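Local structure of extracellular solute-binding protein, family 5 (Chelativorans sp., 6WM6) at residues A330-T340 / M421-L432; F484-I495 / E513-L524. The protein binds EDTA in the periplasm and probably delivers it, as the solute receptor of an ABC transporter, to the membrane permease for uptake. One frame throughout, in Å; residues are numbered along the deposited sequence.

Contact 1 (A330-T340 / M421-L432); sequences AIDAGDLKAKT and MARLITGYIAPL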
loop_
_atom_site.group_PDB
_atom_site.type_symbol
_atom_site.label_atom_id
_atom_site.label_comp_id
_atom_site.label_asym_id
_atom_site.label_seq_id
_atom_site.Cartn_x
_atom_site.Cartn_y
_atom_site.Cartn_z
ATOM N N ALA A 330 -14.083 25.100 3.878
ATOM C CA ALA A 330 -13.494 25.814 5.000
ATOM C C ALA A 330 -12.112 25.294 5.371
ATOM O O ALA A 330 -11.281 26.048 5.903
ATOM C CB ALA A 330 -14.422 25.698 6.208
ATOM N N ILE A 331 -11.833 24.013 5.131
ATOM C CA ILE A 331 -10.506 23.484 5.440
ATOM C C ILE A 331 -9.469 24.225 4.615
ATOM O O ILE A 331 -9.626 24.421 3.404
ATOM C CB ILE A 331 -10.485 21.965 5.203
ATOM C CG1 ILE A 331 -11.302 21.277 6.275
ATOM C CG2 ILE A 331 -9.060 21.443 5.157
ATOM C CD1 ILE A 331 -11.530 19.791 6.030
ATOM N N ASP A 332 -8.380 24.639 5.273
ATOM C CA ASP A 332 -7.278 25.352 4.617
ATOM C C ASP A 332 -6.153 24.353 4.400
ATOM O O ASP A 332 -5.356 24.097 5.306
ATOM C CB ASP A 332 -6.824 26.509 5.506
ATOM C CG ASP A 332 -5.785 27.404 4.845
ATOM O OD1 ASP A 332 -5.070 26.946 3.931
ATOM O OD2 ASP A 332 -5.682 28.575 5.269
ATOM N N ALA A 333 -6.092 23.773 3.196
ATOM C CA ALA A 333 -5.104 22.732 2.924
ATOM C C ALA A 333 -3.692 23.293 2.888
ATOM O O ALA A 333 -2.749 22.589 3.270
ATOM C CB ALA A 333 -5.428 22.018 1.607
ATOM N N GLY A 334 -3.530 24.537 2.452
ATOM C CA GLY A 334 -2.210 25.159 2.498
ATOM C C GLY A 334 -1.684 25.241 3.911
ATOM O O GLY A 334 -0.532 24.908 4.181
ATOM N N ASP A 335 -2.535 25.670 4.842
ATOM C CA ASP A 335 -2.121 25.738 6.239
ATOM C C ASP A 335 -1.902 24.350 6.815
ATOM O O ASP A 335 -0.967 24.121 7.588
ATOM C CB ASP A 335 -3.186 26.476 7.053
ATOM C CG ASP A 335 -2.768 26.679 8.501
ATOM O OD1 ASP A 335 -1.831 27.480 8.730
ATOM O OD2 ASP A 335 -3.346 26.028 9.407
ATOM N N LEU A 336 -2.754 23.396 6.456
ATOM C CA LEU A 336 -2.596 22.037 6.940
ATOM C C LEU A 336 -1.207 21.510 6.599
ATOM O O LEU A 336 -0.506 20.937 7.445
ATOM C CB LEU A 336 -3.674 21.177 6.283
ATOM C CG LEU A 336 -4.192 19.928 6.953
ATOM C CD1 LEU A 336 -4.646 20.172 8.364
ATOM C CD2 LEU A 336 -5.359 19.422 6.115
ATOM N N LYS A 337 -0.790 21.684 5.344
ATOM C CA LYS A 337 0.514 21.206 4.919
ATOM C C LYS A 337 1.637 22.073 5.480
ATOM O O LYS A 337 2.695 21.552 5.833
ATOM C CB LYS A 337 0.547 21.159 3.387
ATOM C CG LYS A 337 1.716 20.376 2.819
ATOM C CD LYS A 337 1.630 20.195 1.296
ATOM C CE LYS A 337 1.916 21.457 0.527
ATOM N NZ LYS A 337 3.367 21.820 0.562
ATOM N N ALA A 338 1.408 23.387 5.592
ATOM C CA ALA A 338 2.414 24.290 6.144
ATOM C C ALA A 338 2.747 23.961 7.590
ATOM O O ALA A 338 3.904 24.133 8.018
ATOM C CB ALA A 338 1.932 25.742 6.065
ATOM N N LYS A 339 1.771 23.477 8.353
ATOM C CA LYS A 339 1.990 23.191 9.762
ATOM C C LYS A 339 2.521 21.796 10.034
ATOM O O LYS A 339 3.166 21.574 11.064
ATOM C CB LYS A 339 0.673 23.368 10.536
ATOM C CG LYS A 339 0.093 24.764 10.519
ATOM C CD LYS A 339 0.681 25.616 11.621
ATOM C CE LYS A 339 -0.065 26.944 11.752
ATOM N NZ LYS A 339 0.126 27.819 10.564
ATOM N N THR A 340 2.277 20.825 9.147
ATOM C CA THR A 340 2.562 19.436 9.438
ATOM C C THR A 340 3.609 18.787 8.544
ATOM O O THR A 340 4.137 17.732 8.915
ATOM C CB THR A 340 1.277 18.583 9.359
ATOM O OG1 THR A 340 0.739 18.672 8.029
ATOM C CG2 THR A 340 0.247 19.066 10.354
ATOM N N MET A 421 -3.419 17.150 12.349
ATOM C CA MET A 421 -4.371 17.617 11.350
ATOM C C MET A 421 -5.797 17.618 11.885
ATOM O O MET A 421 -6.583 18.488 11.521
ATOM C CB MET A 421 -4.210 16.826 10.040
ATOM C CG MET A 421 -2.924 17.245 9.289
ATOM S SD MET A 421 -2.765 16.642 7.588
ATOM C CE MET A 421 -3.183 14.921 7.961
ATOM N N ALA A 422 -6.144 16.663 12.748
ATOM C CA ALA A 422 -7.486 16.649 13.308
ATOM C C ALA A 422 -7.737 17.909 14.123
ATOM O O ALA A 422 -8.832 18.485 14.077
ATOM C CB ALA A 422 -7.668 15.405 14.190
ATOM N N ARG A 423 -6.730 18.356 14.883
ATOM C CA ARG A 423 -6.890 19.588 15.651
ATOM C C ARG A 423 -6.981 20.801 14.734
ATOM O O ARG A 423 -7.767 21.719 14.979
ATOM C CB ARG A 423 -5.732 19.741 16.634
ATOM C CG ARG A 423 -5.723 18.697 17.738
ATOM C CD ARG A 423 -4.623 18.982 18.747
ATOM N NE ARG A 423 -4.610 18.010 19.837
ATOM C CZ ARG A 423 -5.372 18.088 20.926
ATOM N NH1 ARG A 423 -5.280 17.154 21.862
ATOM N NH2 ARG A 423 -6.227 19.092 21.079
ATOM N N LEU A 424 -6.160 20.831 13.681
ATOM C CA LEU A 424 -6.239 21.947 12.740
ATOM C C LEU A 424 -7.592 22.011 12.047
ATOM O O LEU A 424 -8.172 23.099 11.892
ATOM C CB LEU A 424 -5.124 21.812 11.708
ATOM C CG LEU A 424 -3.729 22.063 12.289
ATOM C CD1 LEU A 424 -2.639 21.611 11.333
ATOM C CD2 LEU A 424 -3.595 23.547 12.613
ATOM N N ILE A 425 -8.130 20.857 11.649
ATOM C CA ILE A 425 -9.422 20.815 10.975
ATOM C C ILE A 425 -10.524 21.297 11.904
ATOM O O ILE A 425 -11.430 22.033 11.490
ATOM C CB ILE A 425 -9.691 19.396 10.422
ATOM C CG1 ILE A 425 -8.751 19.143 9.235
ATOM C CG2 ILE A 425 -11.147 19.235 10.041
ATOM C CD1 ILE A 425 -8.627 17.689 8.853
ATOM N N THR A 426 -10.469 20.891 13.177
ATOM C CA THR A 426 -11.406 21.417 14.165
ATOM C C THR A 426 -11.410 22.937 14.169
ATOM O O THR A 426 -12.476 23.561 14.195
ATOM C CB THR A 426 -11.024 20.876 15.541
ATOM O OG1 THR A 426 -11.229 19.458 15.556
ATOM C CG2 THR A 426 -11.868 21.529 16.639
ATOM N N GLY A 427 -10.219 23.546 14.123
ATOM C CA GLY A 427 -10.139 24.998 14.117
ATOM C C GLY A 427 -10.662 25.631 12.844
ATOM O O GLY A 427 -11.279 26.699 12.884
ATOM N N TYR A 428 -10.435 24.987 11.696
ATOM C CA TYR A 428 -10.919 25.567 10.443
ATOM C C TYR A 428 -12.442 25.629 10.382
ATOM O O TYR A 428 -13.002 26.540 9.752
ATOM C CB TYR A 428 -10.448 24.761 9.227
ATOM C CG TYR A 428 -8.953 24.602 9.088
ATOM C CD1 TYR A 428 -8.065 25.620 9.435
ATOM C CD2 TYR A 428 -8.413 23.408 8.620
ATOM C CE1 TYR A 428 -6.696 25.446 9.313
ATOM C CE2 TYR A 428 -7.069 23.240 8.495
ATOM C CZ TYR A 428 -6.206 24.249 8.841
ATOM O OH TYR A 428 -4.857 24.044 8.718
ATOM N N ILE A 429 -13.132 24.658 10.983
ATOM C CA ILE A 429 -14.587 24.592 10.885
ATOM C C ILE A 429 -15.295 25.234 12.063
ATOM O O ILE A 429 -16.528 25.382 12.018
ATOM C CB ILE A 429 -15.102 23.160 10.645
ATOM C CG1 ILE A 429 -14.852 22.260 11.848
ATOM C CG2 ILE A 429 -14.422 22.585 9.401
ATOM C CD1 ILE A 429 -15.476 20.884 11.694
ATOM N N ALA A 430 -14.567 25.633 13.102
ATOM C CA ALA A 430 -15.209 26.291 14.233
ATOM C C ALA A 430 -15.958 27.549 13.809
ATOM O O ALA A 430 -17.057 27.784 14.341
ATOM C CB ALA A 430 -14.173 26.588 15.320
ATOM N N PRO A 431 -15.458 28.367 12.879
ATOM C CA PRO A 431 -16.235 29.546 12.444
ATOM C C PRO A 431 -17.555 29.212 11.771
ATOM O O PRO A 431 -18.415 30.101 11.642
ATOM C CB PRO A 431 -15.284 30.266 11.480
ATOM C CG PRO A 431 -13.919 29.816 11.883
ATOM C CD PRO A 431 -14.070 28.396 12.371
ATOM N N LEU A 432 -17.754 27.979 11.313
ATOM C CA LEU A 432 -19.038 27.567 10.770
ATOM C C LEU A 432 -20.054 27.240 11.856
ATOM O O LEU A 432 -21.203 26.923 11.529
ATOM C CB LEU A 432 -18.864 26.342 9.877
ATOM C CG LEU A 432 -17.856 26.473 8.738
ATOM C CD1 LEU A 432 -17.859 25.197 7.886
ATOM C CD2 LEU A 432 -18.118 27.710 7.876
HETATM O O HOH W 1 -11.273 28.021 7.646
#
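Helices 333-340 and 421-429 run roughly antiparallel at 147°, their axes 10.3 Å apart at closest approach, with Ile331 drawn up to Tyr428 at one end and Leu336 to Met421 at the other. The pair lies against strand 524-537, Ile331 on Phe525, and its Ala330/Leu432 end against Ala380 of helix 377-386. Tyr428 lies across the turn that starts helix 333-340. Its hydroxyl donates to Asp335 OD2 (OH to OD2 2.6 Å), which uses its anti lone pair and lies in the plane of the ring; carboxylate and ring planes are 79° apart. The other oxygen, OD1, takes Lys339 NZ at 2.7 Å on its syn side. Over one ring face, Asp332 CB makes a CH-pi contact 4.1 Å from the centroid of the Tyr428 ring, while Asp332 OD1 caps the helix by accepting from Asp335 N. Leu336 is a knob among Met421, Leu424, Ile425 and Tyr428; with its CG anti to the backbone N (chi1 -153°), CD1 comes within 3.8 Å of Leu424 CB. Leu424 in turn fits among Asp335, Leu336, Lys339 and Thr340. With a lysine and a tyrosine hydroxyl both on its carboxylate, Asp335 probably stays ionised and limited in rotation beside the interlocked Leu336 and Leu424.

Contact 2 (F484-I495 / E513-L524); sequences FGFNDPKIEEII and EADELAMDYAAL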
loop_
_atom_site.group_PDB
_atom_site.type_symbol
_atom_site.label_atom_id
_atom_site.label_comp_id
_atom_site.label_asym_id
_atom_site.label_seq_id
_atom_site.Cartn_x
_atom_site.Cartn_y
_atom_site.Cartn_z
ATOM N N PHE A 484 -17.112 5.447 2.970
ATOM C CA PHE A 484 -17.726 6.771 3.025
ATOM C C PHE A 484 -18.949 6.890 2.141
ATOM O O PHE A 484 -19.550 7.962 2.083
ATOM C CB PHE A 484 -16.654 7.832 2.763
ATOM C CG PHE A 484 -15.436 7.583 3.619
ATOM C CD1 PHE A 484 -15.563 7.599 4.981
ATOM C CD2 PHE A 484 -14.221 7.242 3.056
ATOM C CE1 PHE A 484 -14.494 7.300 5.805
ATOM C CE2 PHE A 484 -13.120 6.959 3.865
ATOM C CZ PHE A 484 -13.281 6.979 5.258
ATOM N N GLY A 485 -19.368 5.797 1.502
ATOM C CA GLY A 485 -20.694 5.732 0.932
ATOM C C GLY A 485 -20.848 6.176 -0.507
ATOM O O GLY A 485 -21.926 6.629 -0.881
ATOM N N PHE A 486 -19.808 6.041 -1.331
ATOM C CA PHE A 486 -19.979 6.281 -2.761
ATOM C C PHE A 486 -21.012 5.299 -3.287
ATOM O O PHE A 486 -21.040 4.123 -2.903
ATOM C CB PHE A 486 -18.653 6.159 -3.513
ATOM C CG PHE A 486 -17.689 7.279 -3.206
ATOM C CD1 PHE A 486 -17.782 8.496 -3.855
ATOM C CD2 PHE A 486 -16.722 7.109 -2.248
ATOM C CE1 PHE A 486 -16.913 9.531 -3.553
ATOM C CE2 PHE A 486 -15.850 8.130 -1.936
ATOM C CZ PHE A 486 -15.958 9.347 -2.595
ATOM N N ASN A 487 -21.918 5.809 -4.111
ATOM C CA ASN A 487 -23.050 5.021 -4.590
ATOM C C ASN A 487 -23.486 5.605 -5.917
ATOM O O ASN A 487 -24.433 6.407 -5.982
ATOM C CB ASN A 487 -24.173 5.006 -3.550
ATOM C CG ASN A 487 -25.354 4.165 -3.995
ATOM O OD1 ASN A 487 -25.359 3.625 -5.096
ATOM N ND2 ASN A 487 -26.360 4.055 -3.139
ATOM N N ASP A 488 -22.797 5.250 -6.969
ATOM C CA ASP A 488 -23.004 5.877 -8.273
ATOM C C ASP A 488 -22.693 4.868 -9.364
ATOM O O ASP A 488 -21.516 4.581 -9.648
ATOM C CB ASP A 488 -22.149 7.133 -8.417
ATOM C CG ASP A 488 -22.538 7.957 -9.623
ATOM O OD1 ASP A 488 -23.222 7.414 -10.530
ATOM O OD2 ASP A 488 -22.187 9.153 -9.673
ATOM N N PRO A 489 -23.720 4.308 -10.008
ATOM C CA PRO A 489 -23.457 3.359 -11.101
ATOM C C PRO A 489 -22.585 3.935 -12.203
ATOM O O PRO A 489 -21.877 3.171 -12.868
ATOM C CB PRO A 489 -24.860 2.991 -11.601
ATOM C CG PRO A 489 -25.752 3.251 -10.416
ATOM C CD PRO A 489 -25.162 4.454 -9.732
ATOM N N LYS A 490 -22.623 5.246 -12.436
ATOM C CA LYS A 490 -21.769 5.838 -13.469
ATOM C C LYS A 490 -20.292 5.755 -13.092
ATOM O O LYS A 490 -19.449 5.436 -13.941
ATOM C CB LYS A 490 -22.196 7.285 -13.719
ATOM C CG LYS A 490 -21.436 8.007 -14.823
ATOM C CD LYS A 490 -21.507 7.273 -16.154
ATOM C CE LYS A 490 -20.907 8.114 -17.278
ATOM N NZ LYS A 490 -20.957 7.424 -18.598
ATOM N N ILE A 491 -19.959 6.028 -11.829
ATOM C CA ILE A 491 -18.584 5.844 -11.368
ATOM C C ILE A 491 -18.151 4.406 -11.583
ATOM O O ILE A 491 -17.030 4.140 -12.051
ATOM C CB ILE A 491 -18.452 6.270 -9.902
ATOM C CG1 ILE A 491 -18.560 7.800 -9.797
ATOM C CG2 ILE A 491 -17.122 5.753 -9.305
ATOM C CD1 ILE A 491 -18.511 8.317 -8.385
ATOM N N GLU A 492 -19.027 3.447 -11.244
ATOM C CA GLU A 492 -18.656 2.041 -11.369
ATOM C C GLU A 492 -18.441 1.665 -12.833
ATOM O O GLU A 492 -17.503 0.934 -13.159
ATOM C CB GLU A 492 -19.734 1.167 -10.716
ATOM C CG GLU A 492 -19.952 1.542 -9.274
ATOM C CD GLU A 492 -20.820 0.564 -8.516
ATOM O OE1 GLU A 492 -21.079 -0.540 -9.036
ATOM O OE2 GLU A 492 -21.231 0.912 -7.395
ATOM N N GLU A 493 -19.292 2.162 -13.721
ATOM C CA GLU A 493 -19.149 1.885 -15.144
ATOM C C GLU A 493 -17.827 2.438 -15.663
ATOM O O GLU A 493 -17.114 1.768 -16.429
ATOM C CB GLU A 493 -20.329 2.484 -15.900
ATOM C CG GLU A 493 -20.228 2.435 -17.417
ATOM C CD GLU A 493 -21.375 3.171 -18.094
ATOM O OE1 GLU A 493 -22.080 3.944 -17.407
ATOM O OE2 GLU A 493 -21.575 2.973 -19.310
ATOM N N ILE A 494 -17.483 3.663 -15.265
ATOM C CA ILE A 494 -16.235 4.268 -15.706
ATOM C C ILE A 494 -15.038 3.472 -15.215
ATOM O O ILE A 494 -14.092 3.227 -15.978
ATOM C CB ILE A 494 -16.157 5.725 -15.221
ATOM C CG1 ILE A 494 -17.198 6.606 -15.914
ATOM C CG2 ILE A 494 -14.749 6.288 -15.469
ATOM C CD1 ILE A 494 -17.501 7.870 -15.155
ATOM N N ILE A 495 -15.058 3.053 -13.948
ATOM C CA ILE A 495 -13.946 2.282 -13.402
ATOM C C ILE A 495 -13.779 0.979 -14.174
ATOM O O ILE A 495 -12.656 0.575 -14.490
ATOM C CB ILE A 495 -14.143 2.053 -11.887
ATOM C CG1 ILE A 495 -13.976 3.358 -11.120
ATOM C CG2 ILE A 495 -13.196 0.963 -11.389
ATOM C CD1 ILE A 495 -14.399 3.295 -9.656
ATOM N N GLU A 513 -12.758 10.837 -15.442
ATOM C CA GLU A 513 -14.163 11.199 -15.281
ATOM C C GLU A 513 -14.715 10.719 -13.950
ATOM O O GLU A 513 -15.523 11.417 -13.310
ATOM C CB GLU A 513 -14.981 10.649 -16.455
ATOM C CG GLU A 513 -16.407 11.166 -16.452
ATOM C CD GLU A 513 -17.288 10.570 -17.542
ATOM O OE1 GLU A 513 -16.815 9.726 -18.343
ATOM O OE2 GLU A 513 -18.485 10.954 -17.598
ATOM N N ALA A 514 -14.304 9.535 -13.507
ATOM C CA ALA A 514 -14.753 9.035 -12.212
ATOM C C ALA A 514 -14.166 9.857 -11.076
ATOM O O ALA A 514 -14.839 10.097 -10.080
ATOM C CB ALA A 514 -14.375 7.567 -12.048
ATOM N N ASP A 515 -12.923 10.307 -11.207
ATOM C CA ASP A 515 -12.323 11.174 -10.203
ATOM C C ASP A 515 -13.117 12.465 -10.070
ATOM O O ASP A 515 -13.364 12.946 -8.951
ATOM C CB ASP A 515 -10.864 11.443 -10.580
ATOM C CG ASP A 515 -9.984 11.902 -9.432
ATOM O OD1 ASP A 515 -10.297 11.684 -8.233
ATOM O OD2 ASP A 515 -8.917 12.476 -9.734
ATOM N N GLU A 516 -13.546 13.046 -11.195
ATOM C CA GLU A 516 -14.365 14.259 -11.156
ATOM C C GLU A 516 -15.660 14.003 -10.399
ATOM O O GLU A 516 -16.042 14.777 -9.515
ATOM C CB GLU A 516 -14.670 14.736 -12.587
ATOM C CG GLU A 516 -13.444 15.053 -13.453
ATOM C CD GLU A 516 -12.815 16.404 -13.230
ATOM O OE1 GLU A 516 -13.386 17.237 -12.510
ATOM O OE2 GLU A 516 -11.722 16.655 -13.820
ATOM N N LEU A 517 -16.365 12.924 -10.737
ATOM C CA LEU A 517 -17.641 12.621 -10.079
ATOM C C LEU A 517 -17.435 12.312 -8.604
ATOM O O LEU A 517 -18.257 12.684 -7.766
ATOM C CB LEU A 517 -18.319 11.458 -10.788
ATOM C CG LEU A 517 -18.780 11.720 -12.222
ATOM C CD1 LEU A 517 -19.267 10.436 -12.875
ATOM C CD2 LEU A 517 -19.867 12.791 -12.274
ATOM N N ALA A 518 -16.375 11.602 -8.258
ATOM C CA ALA A 518 -16.120 11.295 -6.859
ATOM C C ALA A 518 -15.865 12.571 -6.068
ATOM O O ALA A 518 -16.330 12.715 -4.938
ATOM C CB ALA A 518 -14.941 10.340 -6.756
ATOM N N MET A 519 -15.130 13.522 -6.642
ATOM C CA MET A 519 -14.913 14.781 -5.959
ATOM C C MET A 519 -16.184 15.615 -5.880
ATOM O O MET A 519 -16.387 16.302 -4.869
ATOM C CB MET A 519 -13.780 15.531 -6.631
ATOM C CG MET A 519 -12.441 14.809 -6.479
ATOM S SD MET A 519 -12.033 14.320 -4.771
ATOM C CE MET A 519 -12.006 15.949 -4.137
ATOM N N ASP A 520 -17.058 15.543 -6.884
ATOM C CA ASP A 520 -18.340 16.218 -6.797
ATOM C C ASP A 520 -19.116 15.767 -5.560
ATOM O O ASP A 520 -19.848 16.556 -4.944
ATOM C CB ASP A 520 -19.199 15.914 -8.039
ATOM C CG ASP A 520 -18.714 16.593 -9.301
ATOM O OD1 ASP A 520 -17.916 17.554 -9.243
ATOM O OD2 ASP A 520 -19.175 16.138 -10.382
ATOM N N TYR A 521 -19.002 14.476 -5.189
ATOM C CA TYR A 521 -19.801 13.911 -4.104
ATOM C C TYR A 521 -19.273 14.309 -2.730
ATOM O O TYR A 521 -20.018 14.239 -1.748
ATOM C CB TYR A 521 -19.808 12.383 -4.265
ATOM C CG TYR A 521 -20.752 11.628 -3.379
ATOM C CD1 TYR A 521 -22.129 11.752 -3.536
ATOM C CD2 TYR A 521 -20.280 10.775 -2.390
ATOM C CE1 TYR A 521 -23.017 11.044 -2.702
ATOM C CE2 TYR A 521 -21.145 10.071 -1.578
ATOM C CZ TYR A 521 -22.490 10.203 -1.736
ATOM O OH TYR A 521 -23.349 9.499 -0.901
ATOM N N ALA A 522 -17.998 14.699 -2.637
ATOM C CA ALA A 522 -17.429 15.298 -1.434
ATOM C C ALA A 522 -17.493 14.384 -0.213
ATOM O O ALA A 522 -17.704 14.841 0.912
ATOM C CB ALA A 522 -18.069 16.658 -1.134
ATOM N N ALA A 523 -17.291 13.082 -0.414
ATOM C CA ALA A 523 -17.188 12.126 0.681
ATOM C C ALA A 523 -15.751 11.718 0.996
ATOM O O ALA A 523 -15.516 10.990 1.976
ATOM C CB ALA A 523 -18.041 10.878 0.403
ATOM N N LEU A 524 -14.788 12.176 0.214
ATOM C CA LEU A 524 -13.382 11.798 0.416
ATOM C C LEU A 524 -12.505 12.978 0.011
ATOM O O LEU A 524 -12.527 13.421 -1.149
ATOM C CB LEU A 524 -13.041 10.535 -0.374
ATOM C CG LEU A 524 -11.657 9.947 -0.139
ATOM C CD1 LEU A 524 -11.481 9.528 1.292
ATOM C CD2 LEU A 524 -11.471 8.744 -1.076
HETATM O O HOH W 2 -18.338 8.358 -20.048
#
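An antiparallel helical hairpin, formed by helices 489-499 and 504-521, brings Ile491 and Ile494 against Ala514 and Leu517. The segments' axes approach to 9.2 Å at 155°, a closeness the small Ala514 permits: its CB meets Ile494 CG2 at 3.7 Å. Ile494 CD1 lies against the CG-CD end of Glu513 and meets Leu517 CD1, and Ile491 CG1 lies 3.8 Å from Leu517 CB as the two side chains run alongside one another, pointing opposite ways. At the solvent-facing side, Glu513 lies crosswise to Lys490, and the two are joined through a water that accepts from Lys490 NZ and donates to Glu513 OE1. Asp488 begins the first helix of the hairpin as its N-cap, OD1 accepting from Lys490 N. Before it, the chain 484-487 runs alongside the end of the second helix, and the Phe486 ring is inserted between them. Its ring edge carries Ala518 O, 3.5 Å from Phe486 CE1, and Leu524 CB, whereas Ala523 CB lies over a face. Tyr521, with CG anti to the backbone N (chi1 -171°), lays its ring obliquely by that of Phe486, planes 45° apart and CD2 3.7 Å from Phe486 CD1. Tyr521 OH is hydrogen-bonded to Ser313 OG and lies 3.2 Å from Gly485 O. With an alanine here, Ser313 OG would probably lose its tyrosine partner and a gap would be likely to open beside Phe486 CD1. Past the end of helix 504-521, Ala523 O lies 3.4 Å from Phe484 CB, where the chain turns into strand 524-537.

In the fold
Contacts 1 and 2 do not touch: their centres are 25 Å apart and their nearest atoms about 9 Å. Each pairs two nearly antiparallel helices, and strand 524-537 of the mixed sheet is common to both. Contact 2 runs into its start at Leu524, whereas contact 1 packs against the residues that follow, Phe525, Ile527 and Tyr528. Contact 2 is the more buried and joins sequence neighbours, 18 residues apart; contact 1, only partly buried, joins segments 81 residues apart. The chemistry differs accordingly: a carboxylate that is probably ionised takes a direct bond across contact 1, while contact 2 is apolar and aromatic within, its opposite charges meeting through water at the exposed edge.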